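Local coordinates for putative cellulase CEL6 (Mycobacterium tuberculosis, PDB 1UP3), which probably hydrolyses internal beta-1,4-glucosidic bonds of cellulose, as a family 6 glycoside hydrolase of the endoglucanase type, at residues A[216-221]-A[255-260]. Sequence-based numbering, arbitrary orientation.
Sequences IDTSRN and DAYLWI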
loop_
_atom_site.group_PDB
_atom_site.type_symbol
_atom_site.label_atom_id
_atom_site.label_comp_id
_atom_site.label_asym_id
_atom_site.label_seq_id
_atom_site.Cartn_x
_atom_site.Cartn_y
_atom_site.Cartn_z
ATOM N N ILE A 216 -2.761 8.770 0.203
ATOM C CA ILE A 216 -3.348 8.321 1.452
ATOM C C ILE A 216 -4.231 7.080 1.115
ATOM O O ILE A 216 -5.096 7.161 0.232
ATOM C CB ILE A 216 -4.192 9.410 2.123
ATOM C CG1 ILE A 216 -3.340 10.641 2.479
ATOM C CG2 ILE A 216 -4.837 8.867 3.384
ATOM C CD1 ILE A 216 -4.160 11.887 2.818
ATOM N N ASP A 217 -4.072 6.024 1.907
ATOM C CA ASP A 217 -4.919 4.804 1.884
ATOM C C ASP A 217 -6.204 5.176 2.619
ATOM O O ASP A 217 -6.214 5.360 3.840
ATOM C CB ASP A 217 -4.237 3.636 2.572
ATOM C CG ASP A 217 -4.890 2.339 2.328
ATOM O OD1 ASP A 217 -6.013 2.323 1.763
ATOM O OD2 ASP A 217 -4.341 1.248 2.634
ATOM N N THR A 218 -7.292 5.275 1.862
ATOM C CA THR A 218 -8.618 5.547 2.391
ATOM C C THR A 218 -9.545 4.331 2.371
ATOM O O THR A 218 -10.781 4.442 2.518
ATOM C CB THR A 218 -9.271 6.706 1.607
ATOM O OG1 THR A 218 -9.328 6.374 0.208
ATOM C CG2 THR A 218 -8.455 8.018 1.769
ATOM N N SER A 219 -8.956 3.146 2.225
ATOM C CA SER A 219 -9.725 1.916 2.169
ATOM C C SER A 219 -10.663 1.668 3.359
ATOM O O SER A 219 -11.790 1.134 3.185
ATOM C CB SER A 219 -8.791 0.733 2.000
ATOM O OG SER A 219 -7.806 0.677 3.036
ATOM N N ARG A 220 -10.227 2.049 4.556
ATOM C CA ARG A 220 -10.932 1.665 5.774
ATOM C C ARG A 220 -11.082 2.794 6.774
ATOM O O ARG A 220 -11.249 2.523 7.970
ATOM C CB ARG A 220 -10.251 0.468 6.425
ATOM C CG ARG A 220 -10.234 -0.793 5.500
ATOM C CD ARG A 220 -9.785 -2.077 6.204
ATOM N NE ARG A 220 -8.385 -2.000 6.638
ATOM C CZ ARG A 220 -7.808 -2.911 7.369
ATOM N NH1 ARG A 220 -8.493 -4.002 7.739
ATOM N NH2 ARG A 220 -6.529 -2.770 7.686
ATOM N N ASN A 221 -10.982 4.050 6.326
ATOM C CA ASN A 221 -10.923 5.205 7.247
ATOM C C ASN A 221 -12.153 6.095 7.305
ATOM O O ASN A 221 -12.098 7.226 7.824
ATOM C CB ASN A 221 -9.651 6.027 7.014
ATOM C CG ASN A 221 -9.754 6.945 5.809
ATOM O OD1 ASN A 221 -10.630 6.764 4.941
ATOM N ND2 ASN A 221 -8.881 7.957 5.744
ATOM N N ASP A 255 -1.512 13.656 -4.103
ATOM C CA ASP A 255 -1.800 13.232 -5.478
ATOM C C ASP A 255 -3.083 12.401 -5.576
ATOM O O ASP A 255 -3.785 12.441 -6.609
ATOM C CB ASP A 255 -0.672 12.366 -6.046
ATOM C CG ASP A 255 0.583 13.141 -6.468
ATOM O OD1 ASP A 255 0.525 14.398 -6.606
ATOM O OD2 ASP A 255 1.665 12.520 -6.654
ATOM N N ALA A 256 -3.367 11.601 -4.539
ATOM C CA ALA A 256 -4.554 10.761 -4.579
ATOM C C ALA A 256 -4.933 10.197 -3.239
ATOM O O ALA A 256 -4.086 10.034 -2.362
ATOM C CB ALA A 256 -4.331 9.554 -5.541
ATOM N N TYR A 257 -6.206 9.859 -3.128
ATOM C CA TYR A 257 -6.700 8.861 -2.180
ATOM C C TYR A 257 -6.747 7.537 -2.918
ATOM O O TYR A 257 -7.267 7.489 -4.031
ATOM C CB TYR A 257 -8.099 9.209 -1.652
ATOM C CG TYR A 257 -8.274 10.592 -1.083
ATOM C CD1 TYR A 257 -7.224 11.287 -0.548
ATOM C CD2 TYR A 257 -9.534 11.200 -1.111
ATOM C CE1 TYR A 257 -7.399 12.593 -0.023
ATOM C CE2 TYR A 257 -9.722 12.462 -0.620
ATOM C CZ TYR A 257 -8.654 13.157 -0.083
ATOM O OH TYR A 257 -8.812 14.424 0.389
ATOM N N LEU A 258 -6.130 6.503 -2.363
ATOM C CA LEU A 258 -6.105 5.168 -2.957
ATOM C C LEU A 258 -6.641 4.146 -1.995
ATOM O O LEU A 258 -6.628 4.373 -0.770
ATOM C CB LEU A 258 -4.690 4.749 -3.374
ATOM C CG LEU A 258 -3.970 5.629 -4.412
ATOM C CD1 LEU A 258 -2.539 5.142 -4.577
ATOM C CD2 LEU A 258 -4.746 5.671 -5.741
ATOM N N TRP A 259 -7.079 3.006 -2.518
ATOM C CA TRP A 259 -7.318 1.859 -1.617
ATOM C C TRP A 259 -6.117 0.934 -1.780
ATOM O O TRP A 259 -6.006 0.254 -2.798
ATOM C CB TRP A 259 -8.623 1.136 -1.946
ATOM C CG TRP A 259 -9.849 1.865 -1.510
ATOM C CD1 TRP A 259 -9.951 3.178 -1.081
ATOM C CD2 TRP A 259 -11.171 1.328 -1.462
ATOM N NE1 TRP A 259 -11.263 3.478 -0.827
ATOM C CE2 TRP A 259 -12.027 2.356 -1.010
ATOM C CE3 TRP A 259 -11.713 0.071 -1.723
ATOM C CZ2 TRP A 259 -13.409 2.175 -0.861
ATOM C CZ3 TRP A 259 -13.097 -0.115 -1.547
ATOM C CH2 TRP A 259 -13.909 0.942 -1.131
ATOM N N ILE A 260 -5.171 1.025 -0.856
ATOM C CA ILE A 260 -3.938 0.248 -0.933
ATOM C C ILE A 260 -4.163 -1.118 -0.295
ATOM O O ILE A 260 -4.103 -2.151 -0.976
ATOM C CB ILE A 260 -2.748 1.063 -0.374
ATOM C CG1 ILE A 260 -2.632 2.360 -1.177
ATOM C CG2 ILE A 260 -1.455 0.207 -0.489
ATOM C CD1 ILE A 260 -1.581 3.308 -0.722
#
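Asp217 reaches across to the backbone of Ile260. With CG anti to its own backbone N (chi1 -167°), the carboxylate lies against Ile260, and Ile260 N donates to OD1 at 3.0 Å from well above the carboxylate plane. Ser219 N meets the same oxygen on the anti side, 35° out of the carboxylate plane, closing an Asx turn. Ser219 OG adds a third bond to Asp217 OD1 at 2.7 Å. The other oxygen, OD2, packs against Ile260 CB and accepts from Lys261 N.

The turn sets Ser219 CA over one face of the Trp259 indole, 3.6 Å from the five-membered ring centroid, a CH-pi contact. Thr218 OG1 sits at the edge of that ring, in its plane, 3.5 Å from Trp259 CD1. Thr218 OG1 and Trp259 NE1 both bond to Ala243 O. Thr218 CG2 lies obliquely against Tyr257, 3.6 Å from its CB.

Strands 213-217 and 254-258 pair in parallel at one border of the seven-stranded sheet of the family 6 domain; the Asp217 side chain is about 8 Å from a bound glucose. Leu258 N bonds to Ile216 O at 2.9 Å, and Thr218 N to Leu258 O. One buried carboxylate thus ties together the two segments where they leave the sheet, and its four donors would hold its position and rotation.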